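Local coordinates for protein putative adhesin (Bacteroides thetaiotaomicron, PDB 4QDG) that probably serves as a lipid-anchored component of outer-membrane fimbriae, resembling the Mfa2-type proteins that anchor pili, and binds magnesium, at residues A[21-26]-A[272-277]; A[40-45]-A[76-81]; A[149-154]-A[224-229]. All blocks are in the same frame, centred on the assembly; numbering follows the deposited sequence.

Contact 1: A[21-26]-A[272-277]; sequences YDYNME and FLDRES. With MG (magnesium ion), chain D.
Asn24 and Arg275 bring the two backbones together, their CA atoms 4.0 Å apart, where the irregular 21-26 loop passes the C-terminal end of helix 269-275. No N-H...O=C bond joins the main chains; instead Arg275 CA points its hydrogen at Tyr23 O and Asn24 CA does the same to Arg275 O, 3.3 Å away. An inverse gamma turn centred on Tyr23 bends the loop here. Water 3 lies between Tyr23 O and Asp274 O, within hydrogen-bonding distance of both.

The side chain of Arg275 dominates the contact. Its CG sits 4.1 Å from the centroid of the Tyr23 ring, almost on the ring normal, as a CH-pi contact. From there the extended chain (chi2 -169°, chi3 -178°) runs past the ring, and Tyr23 CD1 lies over one guanidinium face, the two planes 46° apart. At the guanidinium edge NH1 donates to Asn24 O at 2.8 Å, with a weak second bond to Asp22 O, while NE is held by a salt bridge to Glu271; the group is thus fixed in rotation. Asp274 CB approaches the Tyr23 ring obliquely, Asp274 OD2 reaches Tyr23 OH through water 4, and Asp274 OD1 is held by a salt bridge to Arg225. On the other flank the selenomethionine Met25, bent at chi2 and chi3, lays SE 3.7 Å from Arg275 CB; Met25 CG lies 3.4 Å from Glu276 OE1, the other oxygen, OE2, accepting from Glu278 N.

At the helix end, Leu273 O from the last turn and Glu276 O from just after it, each 2.2 Å from the magnesium ion, share it with water 7 and Asn151. Two carbonyls three residues apart, the later one on the first non-helical residue, make this a metal site at a helix C-terminus.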
loop_
_atom_site.group_PDB
_atom_site.type_symbol
_atom_site.label_atom_id
_atom_site.label_comp_id
_atom_site.label_asym_id
_atom_site.label_seq_id
_atom_site.Cartn_x
_atom_site.Cartn_y
_atom_site.Cartn_z
ATOM N N TYR A 21 13.971 -1.454 -0.415
ATOM C CA TYR A 21 12.673 -0.889 -0.797
ATOM C C TYR A 21 12.964 0.437 -1.517
ATOM O O TYR A 21 13.014 1.496 -0.894
ATOM C CB TYR A 21 11.684 -0.758 0.390
ATOM C CG TYR A 21 10.511 0.177 0.133
ATOM C CD1 TYR A 21 9.645 -0.026 -0.945
ATOM C CD2 TYR A 21 10.307 1.307 0.929
ATOM C CE1 TYR A 21 8.595 0.866 -1.214
ATOM C CE2 TYR A 21 9.254 2.189 0.680
ATOM C CZ TYR A 21 8.394 1.957 -0.385
ATOM O OH TYR A 21 7.353 2.835 -0.604
ATOM N N ASP A 22 13.243 0.347 -2.820
ATOM C CA ASP A 22 13.502 1.506 -3.675
ATOM C C ASP A 22 12.323 1.706 -4.685
ATOM O O ASP A 22 12.357 2.650 -5.458
ATOM C CB ASP A 22 14.890 1.409 -4.382
ATOM C CG ASP A 22 15.044 0.440 -5.543
ATOM O OD1 ASP A 22 14.015 -0.092 -6.024
ATOM O OD2 ASP A 22 16.186 0.260 -6.016
ATOM N N TYR A 23 11.270 0.832 -4.636
ATOM C CA TYR A 23 10.089 0.892 -5.515
ATOM C C TYR A 23 9.090 1.974 -5.053
ATOM O O TYR A 23 7.953 1.704 -4.652
ATOM C CB TYR A 23 9.393 -0.469 -5.599
ATOM C CG TYR A 23 8.719 -0.712 -6.931
ATOM C CD1 TYR A 23 9.435 -0.623 -8.125
ATOM C CD2 TYR A 23 7.376 -1.076 -7.001
ATOM C CE1 TYR A 23 8.830 -0.890 -9.353
ATOM C CE2 TYR A 23 6.763 -1.342 -8.227
ATOM C CZ TYR A 23 7.502 -1.270 -9.395
ATOM O OH TYR A 23 6.924 -1.542 -10.607
ATOM N N ASN A 24 9.563 3.202 -5.096
ATOM C CA ASN A 24 8.845 4.388 -4.690
ATOM C C ASN A 24 9.151 5.497 -5.719
ATOM O O ASN A 24 9.928 5.275 -6.648
ATOM C CB ASN A 24 9.231 4.766 -3.245
ATOM C CG ASN A 24 10.717 4.823 -2.983
ATOM O OD1 ASN A 24 11.457 5.510 -3.672
ATOM N ND2 ASN A 24 11.184 4.111 -1.974
HETATM N N MSE A 25 8.497 6.657 -5.585
HETATM C CA MSE A 25 8.609 7.775 -6.533
HETATM C C MSE A 25 9.973 8.476 -6.439
HETATM O O MSE A 25 10.346 9.215 -7.364
HETATM C CB MSE A 25 7.450 8.781 -6.338
HETATM C CG MSE A 25 6.083 8.184 -6.640
HETATM SE SE MSE A 25 5.865 7.516 -8.510
HETATM C CE MSE A 25 5.511 9.202 -9.396
ATOM N N GLU A 26 10.734 8.210 -5.357
ATOM C CA GLU A 26 12.070 8.774 -5.134
ATOM C C GLU A 26 13.128 7.911 -5.773
ATOM O O GLU A 26 14.267 8.355 -5.903
ATOM C CB GLU A 26 12.366 8.923 -3.634
ATOM C CG GLU A 26 11.478 9.941 -2.919
ATOM C CD GLU A 26 9.998 9.607 -2.819
ATOM O OE1 GLU A 26 9.664 8.524 -2.283
ATOM O OE2 GLU A 26 9.176 10.426 -3.296
ATOM N N PHE A 272 3.118 2.882 -11.300
ATOM C CA PHE A 272 2.684 4.167 -10.739
ATOM C C PHE A 272 1.807 3.905 -9.499
ATOM O O PHE A 272 2.031 4.515 -8.438
ATOM C CB PHE A 272 1.910 4.972 -11.823
ATOM C CG PHE A 272 1.249 6.236 -11.340
ATOM C CD1 PHE A 272 2.002 7.373 -11.065
ATOM C CD2 PHE A 272 -0.129 6.282 -11.125
ATOM C CE1 PHE A 272 1.391 8.543 -10.593
ATOM C CE2 PHE A 272 -0.737 7.447 -10.660
ATOM C CZ PHE A 272 0.028 8.573 -10.411
ATOM N N LEU A 273 0.836 2.975 -9.621
ATOM C CA LEU A 273 -0.049 2.649 -8.490
ATOM C C LEU A 273 0.702 1.974 -7.343
ATOM O O LEU A 273 0.272 2.108 -6.190
ATOM C CB LEU A 273 -1.220 1.779 -8.915
ATOM C CG LEU A 273 -2.186 2.386 -9.934
ATOM C CD1 LEU A 273 -3.075 1.296 -10.523
ATOM C CD2 LEU A 273 -3.024 3.529 -9.300
ATOM N N ASP A 274 1.831 1.262 -7.653
ATOM C CA ASP A 274 2.645 0.631 -6.609
ATOM C C ASP A 274 3.697 1.576 -6.062
ATOM O O ASP A 274 3.860 1.610 -4.850
ATOM C CB ASP A 274 3.323 -0.659 -7.084
ATOM C CG ASP A 274 2.403 -1.743 -7.573
ATOM O OD1 ASP A 274 1.346 -1.936 -6.955
ATOM O OD2 ASP A 274 2.781 -2.453 -8.549
ATOM N N ARG A 275 4.395 2.350 -6.913
ATOM C CA ARG A 275 5.457 3.269 -6.441
ATOM C C ARG A 275 4.919 4.398 -5.544
ATOM O O ARG A 275 5.594 4.805 -4.620
ATOM C CB ARG A 275 6.231 3.901 -7.604
ATOM C CG ARG A 275 7.227 2.980 -8.255
ATOM C CD ARG A 275 8.104 3.780 -9.200
ATOM N NE ARG A 275 9.048 2.916 -9.898
ATOM C CZ ARG A 275 10.258 2.584 -9.443
ATOM N NH1 ARG A 275 10.707 3.082 -8.292
ATOM N NH2 ARG A 275 11.037 1.774 -10.148
ATOM N N GLU A 276 3.743 4.914 -5.855
ATOM C CA GLU A 276 3.155 5.968 -5.062
ATOM C C GLU A 276 2.252 5.367 -3.994
ATOM O O GLU A 276 1.382 4.562 -4.309
ATOM C CB GLU A 276 2.382 6.984 -5.928
ATOM C CG GLU A 276 1.870 8.175 -5.118
ATOM C CD GLU A 276 2.963 8.952 -4.413
ATOM O OE1 GLU A 276 3.537 9.870 -5.045
ATOM O OE2 GLU A 276 3.262 8.628 -3.238
ATOM N N SER A 277 2.477 5.732 -2.732
ATOM C CA SER A 277 1.675 5.209 -1.617
ATOM C C SER A 277 0.981 6.337 -0.806
ATOM O O SER A 277 0.171 6.053 0.078
ATOM C CB SER A 277 2.556 4.367 -0.698
ATOM O OG SER A 277 3.566 5.173 -0.106
HETATM MG MG MG D . 0.698 2.468 -4.034
HETATM O O HOH W 1 5.531 3.020 -2.382
HETATM O O HOH W 2 13.468 1.621 -8.306
HETATM O O HOH W 3 5.892 0.031 -3.934
HETATM O O HOH W 4 4.619 -2.936 -10.310
HETATM O O HOH W 5 7.045 7.484 -3.198
HETATM O O HOH W 6 5.854 11.372 -3.232
HETATM O O HOH W 7 1.684 1.327 -2.491
#

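Contact 2: A[40-45]-A[76-81]; sequences LLVYDE and YHFVAY
Leu41 pairs with Val79 and Tyr43 with His77 as hydrogen-bonded antiparallel pairs, each closed by two backbone bonds. Leu41 N to Val79 O is short and straight, 2.8 Å at 171°, whereas Tyr43 N to His77 O bends to 146°. The tightly packed side carries Leu40, Val42, Phe78 and Ala80. Val42 and Phe78 run alongside each other in one direction, and both valine methyls reach CE1 of Phe78, CG1 at 3.9 Å. Leu40 CD1 meets Phe78 CD1, while Leu40 CD2 turns to Ala80 CB at 4.2 Å. On the opposite side, Leu41 CD1 abuts the edge of the Tyr81 ring at 3.9 Å, and Val79 CG2 lies at the edge of the Tyr43 ring. This side is looser toward His77, which is partly exposed and directs its imidazole nitrogens to Thr132 and Glu130. Asp44 is partly exposed too, and beside it Tyr76 CD2 lies 3.4 Å from Tyr43 O.

Strand 38-44 is flanked by strand 49-55, and strand 75-82 by strand 127-137. Strands 15-20 and 67-70 cover the Leu40-Phe78 face, whereas Leu106, Tyr95 and Tyr103 from loops pack against the other.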
loop_
_atom_site.group_PDB
_atom_site.type_symbol
_atom_site.label_atom_id
_atom_site.label_comp_id
_atom_site.label_asym_id
_atom_site.label_seq_id
_atom_site.Cartn_x
_atom_site.Cartn_y
_atom_site.Cartn_z
ATOM N N LEU A 40 11.061 -13.788 6.283
ATOM C CA LEU A 40 11.757 -14.350 5.117
ATOM C C LEU A 40 11.442 -15.862 5.029
ATOM O O LEU A 40 11.684 -16.612 5.977
ATOM C CB LEU A 40 13.279 -14.062 5.214
ATOM C CG LEU A 40 14.200 -14.453 4.039
ATOM C CD1 LEU A 40 14.521 -15.952 4.041
ATOM C CD2 LEU A 40 13.710 -13.928 2.682
ATOM N N LEU A 41 10.901 -16.289 3.889
ATOM C CA LEU A 41 10.520 -17.683 3.642
ATOM C C LEU A 41 11.445 -18.324 2.629
ATOM O O LEU A 41 11.794 -17.692 1.629
ATOM C CB LEU A 41 9.070 -17.773 3.149
ATOM C CG LEU A 41 8.022 -17.160 4.064
ATOM C CD1 LEU A 41 6.870 -16.679 3.266
ATOM C CD2 LEU A 41 7.571 -18.131 5.109
ATOM N N VAL A 42 11.857 -19.574 2.904
ATOM C CA VAL A 42 12.786 -20.337 2.081
ATOM C C VAL A 42 12.036 -21.491 1.452
ATOM O O VAL A 42 11.419 -22.280 2.160
ATOM C CB VAL A 42 14.047 -20.846 2.878
ATOM C CG1 VAL A 42 15.076 -21.496 1.942
ATOM C CG2 VAL A 42 14.701 -19.731 3.696
ATOM N N TYR A 43 12.121 -21.594 0.123
ATOM C CA TYR A 43 11.548 -22.678 -0.665
ATOM C C TYR A 43 12.649 -23.313 -1.514
ATOM O O TYR A 43 13.585 -22.626 -1.919
ATOM C CB TYR A 43 10.397 -22.166 -1.569
ATOM C CG TYR A 43 9.232 -21.587 -0.794
ATOM C CD1 TYR A 43 8.296 -22.415 -0.181
ATOM C CD2 TYR A 43 9.077 -20.212 -0.653
ATOM C CE1 TYR A 43 7.245 -21.888 0.569
ATOM C CE2 TYR A 43 8.018 -19.673 0.082
ATOM C CZ TYR A 43 7.095 -20.515 0.680
ATOM O OH TYR A 43 6.038 -19.969 1.375
ATOM N N ASP A 44 12.521 -24.599 -1.830
ATOM C CA ASP A 44 13.495 -25.237 -2.709
ATOM C C ASP A 44 13.132 -24.927 -4.189
ATOM O O ASP A 44 12.158 -24.211 -4.456
ATOM C CB ASP A 44 13.606 -26.749 -2.445
ATOM C CG ASP A 44 12.339 -27.569 -2.603
ATOM O OD1 ASP A 44 11.542 -27.283 -3.546
ATOM O OD2 ASP A 44 12.176 -28.548 -1.843
ATOM N N GLU A 45 13.894 -25.496 -5.139
ATOM C CA GLU A 45 13.705 -25.291 -6.580
ATOM C C GLU A 45 12.319 -25.762 -7.048
ATOM O O GLU A 45 11.808 -25.202 -8.011
ATOM C CB GLU A 45 14.821 -26.014 -7.360
ATOM C CG GLU A 45 14.960 -25.569 -8.808
ATOM C CD GLU A 45 16.187 -26.064 -9.545
ATOM O OE1 GLU A 45 16.481 -27.280 -9.492
ATOM O OE2 GLU A 45 16.811 -25.234 -10.242
ATOM N N TYR A 76 17.496 -21.921 -4.621
ATOM C CA TYR A 76 16.356 -21.623 -3.734
ATOM C C TYR A 76 15.543 -20.431 -4.192
ATOM O O TYR A 76 16.065 -19.591 -4.910
ATOM C CB TYR A 76 16.832 -21.357 -2.294
ATOM C CG TYR A 76 17.424 -22.567 -1.620
ATOM C CD1 TYR A 76 18.767 -22.903 -1.799
ATOM C CD2 TYR A 76 16.655 -23.370 -0.781
ATOM C CE1 TYR A 76 19.316 -24.030 -1.199
ATOM C CE2 TYR A 76 17.206 -24.482 -0.142
ATOM C CZ TYR A 76 18.543 -24.802 -0.347
ATOM O OH TYR A 76 19.112 -25.893 0.275
ATOM N N HIS A 77 14.263 -20.362 -3.756
ATOM C CA HIS A 77 13.368 -19.237 -4.024
ATOM C C HIS A 77 12.954 -18.662 -2.679
ATOM O O HIS A 77 12.491 -19.401 -1.801
ATOM C CB HIS A 77 12.160 -19.624 -4.883
ATOM C CG HIS A 77 11.311 -18.433 -5.244
ATOM N ND1 HIS A 77 11.708 -17.529 -6.229
ATOM C CD2 HIS A 77 10.147 -18.007 -4.707
ATOM C CE1 HIS A 77 10.787 -16.585 -6.241
ATOM N NE2 HIS A 77 9.816 -16.841 -5.362
ATOM N N PHE A 78 13.260 -17.374 -2.479
ATOM C CA PHE A 78 13.020 -16.659 -1.232
ATOM C C PHE A 78 11.886 -15.678 -1.348
ATOM O O PHE A 78 11.814 -14.956 -2.333
ATOM C CB PHE A 78 14.287 -15.901 -0.821
ATOM C CG PHE A 78 15.480 -16.795 -0.629
ATOM C CD1 PHE A 78 15.704 -17.435 0.591
ATOM C CD2 PHE A 78 16.404 -16.973 -1.657
ATOM C CE1 PHE A 78 16.819 -18.258 0.771
ATOM C CE2 PHE A 78 17.529 -17.775 -1.465
ATOM C CZ PHE A 78 17.726 -18.420 -0.256
ATOM N N VAL A 79 11.017 -15.627 -0.346
ATOM C CA VAL A 79 9.908 -14.683 -0.324
ATOM C C VAL A 79 10.055 -13.851 0.918
ATOM O O VAL A 79 10.210 -14.404 1.998
ATOM C CB VAL A 79 8.497 -15.357 -0.445
ATOM C CG1 VAL A 79 7.393 -14.306 -0.456
ATOM C CG2 VAL A 79 8.401 -16.223 -1.703
ATOM N N ALA A 80 10.041 -12.520 0.768
ATOM C CA ALA A 80 10.134 -11.597 1.908
ATOM C C ALA A 80 8.858 -10.812 2.091
ATOM O O ALA A 80 8.227 -10.374 1.112
ATOM C CB ALA A 80 11.295 -10.623 1.735
ATOM N N TYR A 81 8.476 -10.647 3.368
ATOM C CA TYR A 81 7.339 -9.819 3.750
ATOM C C TYR A 81 7.774 -8.842 4.774
ATOM O O TYR A 81 8.513 -9.209 5.679
ATOM C CB TYR A 81 6.156 -10.623 4.302
ATOM C CG TYR A 81 5.384 -11.411 3.268
ATOM C CD1 TYR A 81 4.394 -10.811 2.498
ATOM C CD2 TYR A 81 5.604 -12.767 3.098
ATOM C CE1 TYR A 81 3.661 -11.542 1.564
ATOM C CE2 TYR A 81 4.862 -13.514 2.186
ATOM C CZ TYR A 81 3.886 -12.899 1.427
ATOM O OH TYR A 81 3.180 -13.649 0.528
#

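Contact 3: A[149-154]-A[224-229]; sequences NTNNIR and SRLMVR. With MG (magnesium ion), chain D.
Asn151 divides its amide between a metal and a loop: OD1 binds the magnesium ion at 2.3 Å, while ND2 donates to Ser224 O across the contact. Asn151 ND2 is 3.2 Å from Ser224 O and stands above the carbonyl plane, 44° out of it, although Ser224 O lies close to the amide plane. Water 8 accepts from both Asn151 ND2 and Leu226 N, 3.0 Å from the latter, and so adds a second tie between ND2 and the loop. Trp279 NE1 donates to OD1, leaving the amide held at both ends. Asn151 CG stands anti to its carbonyl carbon (chi1 -67°), which directs the amide at the loop.

Leu226 covers the amide: its CD1 is 3.7 Å from Asn151 CG and 4.4 Å from Ile153 CD1. At the other end, Arg225 CB packs 3.6 Å from Asn149 O, and its extended chain carries CD to 4.0 Å from Asn149 OD1, which accepts from Asn185 ND2; the guanidinium goes on to a salt bridge with Asp274.

The 224-229 loop leaves strand 213-223, the antiparallel neighbour of strand 140-159. Strand 278-285 runs parallel to 140-159 and supplies Trp279, which touches Ile153 and Leu226, while Gln270 of helix 269-275 packs against Arg225.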
loop_
_atom_site.group_PDB
_atom_site.type_symbol
_atom_site.label_atom_id
_atom_site.label_comp_id
_atom_site.label_asym_id
_atom_site.label_seq_id
_atom_site.Cartn_x
_atom_site.Cartn_y
_atom_site.Cartn_z
ATOM N N ASN A 149 2.524 -2.458 -0.450
ATOM C CA ASN A 149 1.156 -2.837 -0.852
ATOM C C ASN A 149 0.081 -1.913 -0.297
ATOM O O ASN A 149 -1.051 -1.977 -0.772
ATOM C CB ASN A 149 0.819 -4.271 -0.378
ATOM C CG ASN A 149 1.562 -5.360 -1.110
ATOM O OD1 ASN A 149 1.945 -5.217 -2.260
ATOM N ND2 ASN A 149 1.693 -6.511 -0.485
ATOM N N THR A 150 0.400 -1.105 0.739
ATOM C CA THR A 150 -0.611 -0.253 1.360
ATOM C C THR A 150 -0.532 1.176 0.794
ATOM O O THR A 150 0.509 1.592 0.250
ATOM C CB THR A 150 -0.474 -0.297 2.899
ATOM O OG1 THR A 150 0.888 -0.045 3.251
ATOM C CG2 THR A 150 -0.943 -1.629 3.506
ATOM N N ASN A 151 -1.640 1.918 0.935
ATOM C CA ASN A 151 -1.813 3.270 0.439
ATOM C C ASN A 151 -2.542 4.142 1.426
ATOM O O ASN A 151 -3.364 3.666 2.203
ATOM C CB ASN A 151 -2.623 3.238 -0.875
ATOM C CG ASN A 151 -1.897 2.595 -2.011
ATOM O OD1 ASN A 151 -1.029 3.197 -2.659
ATOM N ND2 ASN A 151 -2.177 1.336 -2.217
ATOM N N ASN A 152 -2.259 5.422 1.368
ATOM C CA ASN A 152 -2.948 6.437 2.155
ATOM C C ASN A 152 -3.510 7.435 1.169
ATOM O O ASN A 152 -2.782 7.907 0.304
ATOM C CB ASN A 152 -2.041 7.121 3.211
ATOM C CG ASN A 152 -2.853 7.985 4.159
ATOM O OD1 ASN A 152 -3.551 7.475 5.023
ATOM N ND2 ASN A 152 -2.899 9.299 3.925
ATOM N N ILE A 153 -4.822 7.673 1.242
ATOM C CA ILE A 153 -5.521 8.603 0.356
ATOM C C ILE A 153 -6.163 9.695 1.231
ATOM O O ILE A 153 -6.972 9.385 2.093
ATOM C CB ILE A 153 -6.557 7.865 -0.554
ATOM C CG1 ILE A 153 -5.846 6.857 -1.460
ATOM C CG2 ILE A 153 -7.350 8.861 -1.428
ATOM C CD1 ILE A 153 -6.406 5.500 -1.520
ATOM N N ARG A 154 -5.734 10.941 1.024
ATOM C CA ARG A 154 -6.274 12.103 1.710
ATOM C C ARG A 154 -7.233 12.797 0.738
ATOM O O ARG A 154 -6.821 13.275 -0.307
ATOM C CB ARG A 154 -5.164 13.046 2.230
ATOM C CG ARG A 154 -5.662 14.335 2.933
ATOM C CD ARG A 154 -4.464 15.161 3.390
ATOM N NE ARG A 154 -4.791 16.458 3.997
ATOM C CZ ARG A 154 -4.926 16.689 5.305
ATOM N NH1 ARG A 154 -4.847 15.689 6.179
ATOM N NH2 ARG A 154 -5.160 17.920 5.748
ATOM N N SER A 224 -5.536 -1.287 1.072
ATOM C CA SER A 224 -4.618 -2.304 0.586
ATOM C C SER A 224 -4.215 -1.911 -0.878
ATOM O O SER A 224 -4.379 -0.750 -1.276
ATOM C CB SER A 224 -5.270 -3.684 0.696
ATOM O OG SER A 224 -4.437 -4.735 0.257
ATOM N N ARG A 225 -3.681 -2.857 -1.658
ATOM C CA ARG A 225 -3.128 -2.594 -2.991
ATOM C C ARG A 225 -4.148 -2.066 -4.028
ATOM O O ARG A 225 -5.260 -2.594 -4.192
ATOM C CB ARG A 225 -2.417 -3.842 -3.530
ATOM C CG ARG A 225 -1.448 -3.552 -4.644
ATOM C CD ARG A 225 -0.801 -4.791 -5.190
ATOM N NE ARG A 225 0.107 -4.479 -6.302
ATOM C CZ ARG A 225 0.705 -5.398 -7.053
ATOM N NH1 ARG A 225 0.474 -6.690 -6.847
ATOM N NH2 ARG A 225 1.516 -5.032 -8.037
ATOM N N LEU A 226 -3.724 -1.013 -4.728
ATOM C CA LEU A 226 -4.452 -0.394 -5.835
ATOM C C LEU A 226 -3.963 -1.034 -7.140
ATOM O O LEU A 226 -2.773 -0.952 -7.461
ATOM C CB LEU A 226 -4.226 1.112 -5.852
ATOM C CG LEU A 226 -4.782 1.897 -4.656
ATOM C CD1 LEU A 226 -4.324 3.382 -4.728
ATOM C CD2 LEU A 226 -6.325 1.739 -4.576
HETATM N N MSE A 227 -4.848 -1.769 -7.834
HETATM C CA MSE A 227 -4.516 -2.457 -9.075
HETATM C C MSE A 227 -5.523 -2.218 -10.177
HETATM O O MSE A 227 -6.721 -2.228 -9.927
HETATM C CB MSE A 227 -4.439 -3.990 -8.867
HETATM C CG MSE A 227 -3.330 -4.430 -7.940
HETATM SE SE MSE A 227 -2.902 -6.320 -8.120
HETATM C CE MSE A 227 -1.763 -6.277 -9.820
ATOM N N VAL A 228 -5.040 -2.110 -11.417
ATOM C CA VAL A 228 -5.900 -2.110 -12.604
ATOM C C VAL A 228 -6.205 -3.594 -12.893
ATOM O O VAL A 228 -5.276 -4.376 -13.098
ATOM C CB VAL A 228 -5.234 -1.423 -13.833
ATOM C CG1 VAL A 228 -6.086 -1.616 -15.086
ATOM C CG2 VAL A 228 -4.978 0.055 -13.583
ATOM N N ARG A 229 -7.461 -3.991 -12.868
ATOM C CA ARG A 229 -7.868 -5.365 -13.212
ATOM C C ARG A 229 -9.262 -5.322 -13.792
ATOM O O ARG A 229 -9.982 -4.360 -13.543
ATOM C CB ARG A 229 -7.771 -6.347 -12.034
ATOM C CG ARG A 229 -8.674 -5.989 -10.872
ATOM C CD ARG A 229 -7.923 -6.218 -9.595
ATOM N NE ARG A 229 -8.775 -6.091 -8.408
ATOM C CZ ARG A 229 -8.895 -4.985 -7.682
ATOM N NH1 ARG A 229 -8.294 -3.867 -8.057
ATOM N NH2 ARG A 229 -9.621 -4.987 -6.579
HETATM MG MG MG D . 0.698 2.468 -4.034
HETATM O O HOH W 7 1.684 1.327 -2.491
HETATM O O HOH W 8 -0.900 0.107 -4.467
#

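Overall arrangement
Contacts 1 and 3 form one centre in the middle of the elongated chain, 11 Å apart between centres, and share the magnesium ion and water 7. A salt bridge and a backbone bond from Ser277 to Asn152 join them directly. Contact 2 stands apart, its centre about 23 Å from contact 1 and 25 Å from contact 3, but strands 75-82, 127-137 and 140-159 pair in succession between contacts 2 and 3. Along the chain, residues 21-26 come first and 272-277 last, enclosing contact 2 and then contact 3. The metal thus ties late-chain helix 269-275 to strand 140-159, while contact 1 brings in the early loop.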